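Local coordinates for multidrug resistance protein (PDB 1YC9) that forms the outer-membrane channel of a Vibrio cholerae multidrug efflux system, probably exporting toxic compounds from the cell, at residues A150-Q161 against I209-L220. The protein carries 1 engineered substitution. Residues are numbered along the deposited sequence; the frame is centred on the assembly and turned at random.
Sequences AYAELARLYANQ and IQESIQLQKNAL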
ATOM      1  N   ALA A 150     -18.589  -9.544  -0.150  1.00 19.06           N
ATOM      2  CA  ALA A 150     -18.186 -10.936  -0.015  1.00 19.69           C
ATOM      3  C   ALA A 150     -19.434 -11.846  -0.063  1.00 20.65           C
ATOM      4  O   ALA A 150     -19.425 -12.892  -0.712  1.00 19.46           O
ATOM      5  CB  ALA A 150     -17.348 -11.141   1.205  1.00 19.87           C
ATOM      6  N   TYR A 151     -20.537 -11.341   0.496  1.00 21.22           N
ATOM      7  CA  TYR A 151     -21.812 -12.014   0.493  1.00 20.72           C
ATOM      8  C   TYR A 151     -22.431 -12.087  -0.893  1.00 21.13           C
ATOM      9  O   TYR A 151     -22.968 -13.129  -1.282  1.00 20.31           O
ATOM     10  CB  TYR A 151     -22.748 -11.340   1.501  1.00 22.20           C
ATOM     11  CG  TYR A 151     -23.876 -12.210   2.009  1.00 21.89           C
ATOM     12  CD1 TYR A 151     -23.646 -13.208   2.941  1.00 23.03           C
ATOM     13  CD2 TYR A 151     -25.183 -11.993   1.575  1.00 23.16           C
ATOM     14  CE1 TYR A 151     -24.678 -14.001   3.420  1.00 24.21           C
ATOM     15  CE2 TYR A 151     -26.214 -12.752   2.055  1.00 24.80           C
ATOM     16  CZ  TYR A 151     -25.962 -13.753   2.969  1.00 25.17           C
ATOM     17  OH  TYR A 151     -26.988 -14.500   3.424  1.00 27.30           O
ATOM     18  N   ALA A 152     -22.312 -11.004  -1.657  1.00 21.55           N
ATOM     19  CA  ALA A 152     -22.717 -10.957  -3.021  1.00 21.60           C
ATOM     20  C   ALA A 152     -22.044 -12.048  -3.830  1.00 21.80           C
ATOM     21  O   ALA A 152     -22.679 -12.701  -4.650  1.00 20.09           O
ATOM     22  CB  ALA A 152     -22.430  -9.610  -3.648  1.00 20.71           C
ATOM     23  N   GLU A 153     -20.753 -12.231  -3.571  1.00 21.66           N
ATOM     24  CA  GLU A 153     -20.005 -13.234  -4.260  1.00 21.61           C
ATOM     25  C   GLU A 153     -20.463 -14.620  -3.827  1.00 21.45           C
ATOM     26  O   GLU A 153     -20.589 -15.511  -4.671  1.00 21.14           O
ATOM     27  CB  GLU A 153     -18.520 -13.041  -3.987  1.00 22.54           C
ATOM     28  CG  GLU A 153     -17.619 -14.093  -4.629  1.00 22.21           C
ATOM     29  CD  GLU A 153     -17.688 -14.187  -6.137  1.00 20.90           C
ATOM     30  OE1 GLU A 153     -17.041 -15.132  -6.633  1.00 21.08           O
ATOM     31  OE2 GLU A 153     -18.380 -13.432  -6.882  1.00 19.81           O
ATOM     32  N   LEU A 154     -20.695 -14.801  -2.531  1.00 21.02           N
ATOM     33  CA  LEU A 154     -21.214 -16.079  -2.020  1.00 21.37           C
ATOM     34  C   LEU A 154     -22.515 -16.423  -2.766  1.00 21.94           C
ATOM     35  O   LEU A 154     -22.699 -17.540  -3.221  1.00 22.81           O
ATOM     36  CB  LEU A 154     -21.443 -16.024  -0.518  1.00 21.32           C
ATOM     37  CG  LEU A 154     -21.877 -17.337   0.107  1.00 22.06           C
ATOM     38  CD1 LEU A 154     -20.752 -18.380  -0.028  1.00 21.32           C
ATOM     39  CD2 LEU A 154     -22.224 -17.178   1.551  1.00 24.70           C
ATOM     40  N   ALA A 155     -23.405 -15.454  -2.915  1.00 21.26           N
ATOM     41  CA  ALA A 155     -24.695 -15.681  -3.588  1.00 21.84           C
ATOM     42  C   ALA A 155     -24.505 -16.071  -5.049  1.00 21.82           C
ATOM     43  O   ALA A 155     -25.254 -16.945  -5.581  1.00 21.23           O
ATOM     44  CB  ALA A 155     -25.572 -14.448  -3.491  1.00 21.46           C
ATOM     45  N   ARG A 156     -23.574 -15.368  -5.710  1.00 21.04           N
ATOM     46  CA  ARG A 156     -23.239 -15.609  -7.088  1.00 20.47           C
ATOM     47  C   ARG A 156     -22.727 -17.035  -7.235  1.00 20.35           C
ATOM     48  O   ARG A 156     -23.075 -17.719  -8.208  1.00 20.57           O
ATOM     49  CB  ARG A 156     -22.187 -14.654  -7.593  1.00 19.33           C
ATOM     50  CG  ARG A 156     -21.999 -14.642  -9.093  1.00 20.44           C
ATOM     51  CD  ARG A 156     -20.783 -13.878  -9.603  1.00 20.31           C
ATOM     52  NE  ARG A 156     -19.563 -14.527  -9.167  1.00 21.68           N
ATOM     53  CZ  ARG A 156     -19.003 -15.579  -9.747  1.00 23.09           C
ATOM     54  NH1 ARG A 156     -17.911 -16.102  -9.226  1.00 24.37           N
ATOM     55  NH2 ARG A 156     -19.521 -16.129 -10.824  1.00 22.22           N
ATOM     56  N   LEU A 157     -21.887 -17.444  -6.297  1.00 21.55           N
ATOM     57  CA  LEU A 157     -21.318 -18.792  -6.320  1.00 22.08           C
ATOM     58  C   LEU A 157     -22.408 -19.858  -6.161  1.00 22.03           C
ATOM     59  O   LEU A 157     -22.412 -20.882  -6.893  1.00 21.67           O
ATOM     60  CB  LEU A 157     -20.228 -18.935  -5.274  1.00 21.43           C
ATOM     61  CG  LEU A 157     -18.965 -18.194  -5.671  1.00 22.20           C
ATOM     62  CD1 LEU A 157     -18.052 -18.087  -4.432  1.00 22.11           C
ATOM     63  CD2 LEU A 157     -18.263 -18.840  -6.863  1.00 22.44           C
ATOM     64  N   TYR A 158     -23.318 -19.645  -5.227  1.00 23.33           N
ATOM     65  CA  TYR A 158     -24.427 -20.585  -4.997  1.00 23.83           C
ATOM     66  C   TYR A 158     -25.324 -20.650  -6.228  1.00 23.94           C
ATOM     67  O   TYR A 158     -25.754 -21.732  -6.599  1.00 24.11           O
ATOM     68  CB  TYR A 158     -25.268 -20.222  -3.767  1.00 23.42           C
ATOM     69  CG  TYR A 158     -24.881 -20.899  -2.504  1.00 23.82           C
ATOM     70  CD1 TYR A 158     -24.058 -20.253  -1.572  1.00 23.42           C
ATOM     71  CD2 TYR A 158     -25.323 -22.174  -2.207  1.00 26.28           C
ATOM     72  CE1 TYR A 158     -23.709 -20.848  -0.385  1.00 26.88           C
ATOM     73  CE2 TYR A 158     -24.955 -22.809  -0.981  1.00 28.79           C
ATOM     74  CZ  TYR A 158     -24.151 -22.121  -0.079  1.00 28.50           C
ATOM     75  OH  TYR A 158     -23.768 -22.651   1.105  1.00 31.90           O
ATOM     76  N   ALA A 159     -25.546 -19.521  -6.909  1.00 22.77           N
ATOM     77  CA  ALA A 159     -26.310 -19.533  -8.155  1.00 23.55           C
ATOM     78  C   ALA A 159     -25.619 -20.344  -9.253  1.00 24.61           C
ATOM     79  O   ALA A 159     -26.274 -21.110  -9.965  1.00 22.64           O
ATOM     80  CB  ALA A 159     -26.592 -18.069  -8.663  1.00 24.39           C
ATOM     81  N   ASN A 160     -24.299 -20.152  -9.403  1.00 23.27           N
ATOM     82  CA  ASN A 160     -23.537 -20.929 -10.354  1.00 24.25           C
ATOM     83  C   ASN A 160     -23.540 -22.419  -9.961  1.00 23.76           C
ATOM     84  O   ASN A 160     -23.649 -23.264 -10.835  1.00 23.87           O
ATOM     85  CB  ASN A 160     -22.119 -20.383 -10.489  1.00 22.80           C
ATOM     86  CG  ASN A 160     -22.039 -19.239 -11.465  1.00 25.04           C
ATOM     87  OD1 ASN A 160     -21.749 -19.425 -12.612  1.00 27.00           O
ATOM     88  ND2 ASN A 160     -22.321 -18.024 -10.995  1.00 23.18           N
ATOM     89  N   GLN A 161     -23.519 -22.718  -8.659  1.00 22.57           N
ATOM     90  CA  GLN A 161     -23.645 -24.078  -8.211  1.00 23.60           C
ATOM     91  C   GLN A 161     -24.984 -24.684  -8.671  1.00 24.43           C
ATOM     92  O   GLN A 161     -24.998 -25.774  -9.221  1.00 24.52           O
ATOM     93  CB  GLN A 161     -23.492 -24.186  -6.722  1.00 23.12           C
ATOM     94  CG  GLN A 161     -23.731 -25.632  -6.185  1.00 25.37           C
ATOM     95  CD  GLN A 161     -23.689 -25.721  -4.687  1.00 24.31           C
ATOM     96  OE1 GLN A 161     -24.555 -25.185  -4.000  1.00 33.55           O
ATOM     97  NE2 GLN A 161     -22.716 -26.411  -4.179  1.00 25.11           N
ATOM     98  N   ILE A 209     -16.524 -24.848  -8.150  1.00 21.34           N
ATOM     99  CA  ILE A 209     -17.473 -23.931  -7.567  1.00 21.27           C
ATOM    100  C   ILE A 209     -17.708 -24.196  -6.086  1.00 21.89           C
ATOM    101  O   ILE A 209     -17.783 -23.260  -5.253  1.00 21.34           O
ATOM    102  CB  ILE A 209     -18.778 -23.944  -8.313  1.00 20.75           C
ATOM    103  CG1 ILE A 209     -18.608 -23.388  -9.719  1.00 20.56           C
ATOM    104  CG2 ILE A 209     -19.788 -23.110  -7.593  1.00 22.48           C
ATOM    105  CD1 ILE A 209     -19.723 -23.827 -10.611  1.00 22.21           C
ATOM    106  N   GLN A 210     -17.831 -25.473  -5.747  1.00 21.34           N
ATOM    107  CA  GLN A 210     -18.048 -25.854  -4.373  1.00 21.78           C
ATOM    108  C   GLN A 210     -16.859 -25.493  -3.472  1.00 20.79           C
ATOM    109  O   GLN A 210     -17.060 -25.058  -2.364  1.00 20.70           O
ATOM    110  CB  GLN A 210     -18.434 -27.341  -4.291  1.00 23.18           C
ATOM    111  CG  GLN A 210     -19.847 -27.541  -4.863  1.00 24.63           C
ATOM    112  CD  GLN A 210     -20.293 -29.002  -4.893  1.00 26.27           C
ATOM    113  OE1 GLN A 210     -19.464 -29.895  -4.909  1.00 26.68           O
ATOM    114  NE2 GLN A 210     -21.596 -29.222  -4.885  1.00 26.46           N
ATOM    115  N   GLU A 211     -15.658 -25.674  -3.964  1.00 21.55           N
ATOM    116  CA  GLU A 211     -14.470 -25.192  -3.297  1.00 21.86           C
ATOM    117  C   GLU A 211     -14.559 -23.686  -3.080  1.00 21.38           C
ATOM    118  O   GLU A 211     -14.369 -23.246  -1.956  1.00 21.77           O
ATOM    119  CB  GLU A 211     -13.215 -25.534  -4.065  1.00 21.14           C
ATOM    120  CG  GLU A 211     -11.936 -25.122  -3.360  1.00 19.74           C
ATOM    121  CD  GLU A 211     -10.654 -25.470  -4.133  1.00 21.43           C
ATOM    122  OE1 GLU A 211     -10.653 -26.351  -5.054  1.00 21.24           O
ATOM    123  OE2 GLU A 211      -9.621 -24.859  -3.813  1.00 21.36           O
ATOM    124  N   SER A 212     -14.806 -22.929  -4.142  1.00 21.33           N
ATOM    125  CA  SER A 212     -14.971 -21.467  -4.044  1.00 21.62           C
ATOM    126  C   SER A 212     -16.004 -21.058  -3.003  1.00 20.06           C
ATOM    127  O   SER A 212     -15.797 -20.101  -2.245  1.00 20.32           O
ATOM    128  CB  SER A 212     -15.339 -20.873  -5.392  1.00 22.01           C
ATOM    129  OG  SER A 212     -14.352 -21.140  -6.358  1.00 22.66           O
ATOM    130  N   ILE A 213     -17.116 -21.771  -2.944  1.00 21.08           N
ATOM    131  CA  ILE A 213     -18.146 -21.483  -1.939  1.00 20.55           C
ATOM    132  C   ILE A 213     -17.555 -21.595  -0.554  1.00 21.22           C
ATOM    133  O   ILE A 213     -17.765 -20.711   0.302  1.00 21.25           O
ATOM    134  CB  ILE A 213     -19.393 -22.395  -2.109  1.00 19.56           C
ATOM    135  CG1 ILE A 213     -20.203 -21.948  -3.309  1.00 21.62           C
ATOM    136  CG2 ILE A 213     -20.252 -22.407  -0.817  1.00 19.41           C
ATOM    137  CD1 ILE A 213     -21.380 -22.873  -3.764  1.00 23.23           C
ATOM    138  N   GLN A 214     -16.823 -22.679  -0.303  1.00 20.26           N
ATOM    139  CA  GLN A 214     -16.245 -22.861   1.007  1.00 21.05           C
ATOM    140  C   GLN A 214     -15.164 -21.824   1.320  1.00 19.55           C
ATOM    141  O   GLN A 214     -15.125 -21.319   2.431  1.00 20.34           O
ATOM    142  CB  GLN A 214     -15.698 -24.270   1.217  1.00 20.28           C
ATOM    143  CG  GLN A 214     -15.105 -24.484   2.600  1.00 24.34           C
ATOM    144  CD  GLN A 214     -16.132 -24.380   3.739  1.00 28.98           C
ATOM    145  OE1 GLN A 214     -15.921 -23.621   4.717  1.00 30.37           O
ATOM    146  NE2 GLN A 214     -17.261 -25.085   3.595  1.00 30.15           N
ATOM    147  N   LEU A 215     -14.330 -21.493   0.334  1.00 20.14           N
ATOM    148  CA  LEU A 215     -13.375 -20.429   0.483  1.00 19.88           C
ATOM    149  C   LEU A 215     -14.043 -19.102   0.784  1.00 19.18           C
ATOM    150  O   LEU A 215     -13.564 -18.336   1.612  1.00 20.46           O
ATOM    151  CB  LEU A 215     -12.535 -20.271  -0.791  1.00 19.45           C
ATOM    152  CG  LEU A 215     -11.597 -21.437  -1.096  1.00 20.24           C
ATOM    153  CD1 LEU A 215     -10.912 -21.195  -2.414  1.00 20.40           C
ATOM    154  CD2 LEU A 215     -10.570 -21.696   0.061  1.00 21.14           C
ATOM    155  N   GLN A 216     -15.152 -18.848   0.132  1.00 19.22           N
ATOM    156  CA  GLN A 216     -15.877 -17.613   0.364  1.00 20.07           C
ATOM    157  C   GLN A 216     -16.507 -17.563   1.765  1.00 20.50           C
ATOM    158  O   GLN A 216     -16.508 -16.527   2.422  1.00 19.97           O
ATOM    159  CB  GLN A 216     -16.940 -17.427  -0.674  1.00 19.77           C
ATOM    160  CG  GLN A 216     -17.435 -15.982  -0.695  1.00 19.51           C
ATOM    161  CD  GLN A 216     -16.402 -14.979  -1.250  1.00 24.11           C
ATOM    162  OE1 GLN A 216     -16.612 -13.812  -1.119  1.00 28.69           O
ATOM    163  NE2 GLN A 216     -15.308 -15.446  -1.853  1.00 27.05           N
ATOM    164  N   LYS A 217     -16.967 -18.695   2.263  1.00 21.57           N
ATOM    165  CA  LYS A 217     -17.415 -18.775   3.660  1.00 21.94           C
ATOM    166  C   LYS A 217     -16.284 -18.530   4.668  1.00 22.48           C
ATOM    167  O   LYS A 217     -16.486 -17.862   5.686  1.00 22.74           O
ATOM    168  CB  LYS A 217     -18.040 -20.122   3.981  1.00 22.80           C
ATOM    169  CG  LYS A 217     -19.358 -20.353   3.285  1.00 23.95           C
ATOM    170  CD  LYS A 217     -19.793 -21.815   3.464  1.00 25.06           C
ATOM    171  CE  LYS A 217     -21.186 -21.989   2.866  1.00 27.57           C
ATOM    172  NZ  LYS A 217     -21.757 -23.314   3.102  1.00 31.52           N
ATOM    173  N   ASN A 218     -15.112 -19.085   4.380  1.00 21.54           N
ATOM    174  CA  ASN A 218     -13.946 -18.831   5.173  1.00 21.19           C
ATOM    175  C   ASN A 218     -13.683 -17.306   5.204  1.00 19.83           C
ATOM    176  O   ASN A 218     -13.380 -16.767   6.270  1.00 19.69           O
ATOM    177  CB  ASN A 218     -12.716 -19.561   4.656  1.00 21.39           C
ATOM    178  CG  ASN A 218     -12.821 -21.093   4.758  1.00 23.60           C
ATOM    179  OD1 ASN A 218     -13.750 -21.632   5.365  1.00 20.74           O
ATOM    180  ND2 ASN A 218     -11.900 -21.767   4.139  1.00 22.09           N
ATOM    181  N   ALA A 219     -13.803 -16.636   4.062  1.00 20.03           N
ATOM    182  CA  ALA A 219     -13.458 -15.222   3.976  1.00 20.75           C
ATOM    183  C   ALA A 219     -14.458 -14.386   4.794  1.00 21.07           C
ATOM    184  O   ALA A 219     -14.070 -13.424   5.491  1.00 20.23           O
ATOM    185  CB  ALA A 219     -13.402 -14.748   2.536  1.00 21.85           C
ATOM    186  N   LEU A 220     -15.724 -14.745   4.667  1.00 20.69           N
ATOM    187  CA  LEU A 220     -16.796 -14.125   5.465  1.00 20.86           C
ATOM    188  C   LEU A 220     -16.562 -14.290   6.961  1.00 20.75           C
ATOM    189  O   LEU A 220     -16.666 -13.331   7.711  1.00 21.88           O
ATOM    190  CB  LEU A 220     -18.163 -14.647   5.076  1.00 20.61           C
ATOM    191  CG  LEU A 220     -18.777 -14.120   3.783  1.00 21.20           C
ATOM    192  CD1 LEU A 220     -19.924 -15.003   3.199  1.00 21.52           C
ATOM    193  CD2 LEU A 220     -19.297 -12.657   3.975  1.00 22.32           C
TER
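The Tyr158 ring carries CD1 of Ile213 over one face, a CH-pi contact with the methyl 4.2 Å from the ring centroid and 10° off its normal. At the ring's edge, near its plane, Lys217 NZ donates a hydrogen bond to Tyr158 OH at 2.9 Å; the extended Lys217 side chain meets that of Tyr158 at about a right angle. Leu154 CG also lies in the ring plane, at an edge. The Tyr151 ring meets CD1 of Leu220 obliquely, while its hydroxyl bonds to Asp32 and Gln34. Between these aromatics Leu154 enters a knobs-into-holes socket of Ile213, Gln216, Lys217 and Leu220. With CG anti to the backbone N (chi1 -175°), Leu154 CD2 comes 3.6 Å from Leu220 CD1. Ile213 answers as a knob among Leu154, Leu157, Tyr158 and Gln161, its CG1 3.6 Å from Leu157 CB. The segments 150-161 and 209-220 run antiparallel, their axes 159° apart in direction and 9.4 Å apart at closest approach, a coiled-coil pairing within the long alpha-helical barrel of an outer membrane factor, as in TolC. Gln216, bent at chi2, is a third knob, lodged among Ala150, Glu153, Leu154 and Leu157, and its side chain crosses that of Glu153 at about a right angle. The Glu153 carboxylate is held within its own helix: Arg156 grips it side-on, NE reaching Glu153 OE2 at 2.8 Å and NH1 reaching OE1. At the other end CG2 of Ile209 rests 3.5 Å from Leu157 O. Asn160 turns ND2 back to Arg156 O at 2.9 Å and offers OD1 to Arg413 of helix 398-433. Beyond the interface, Glu211 forms salt bridges to Arg369 and Arg421 of a neighbouring subunit.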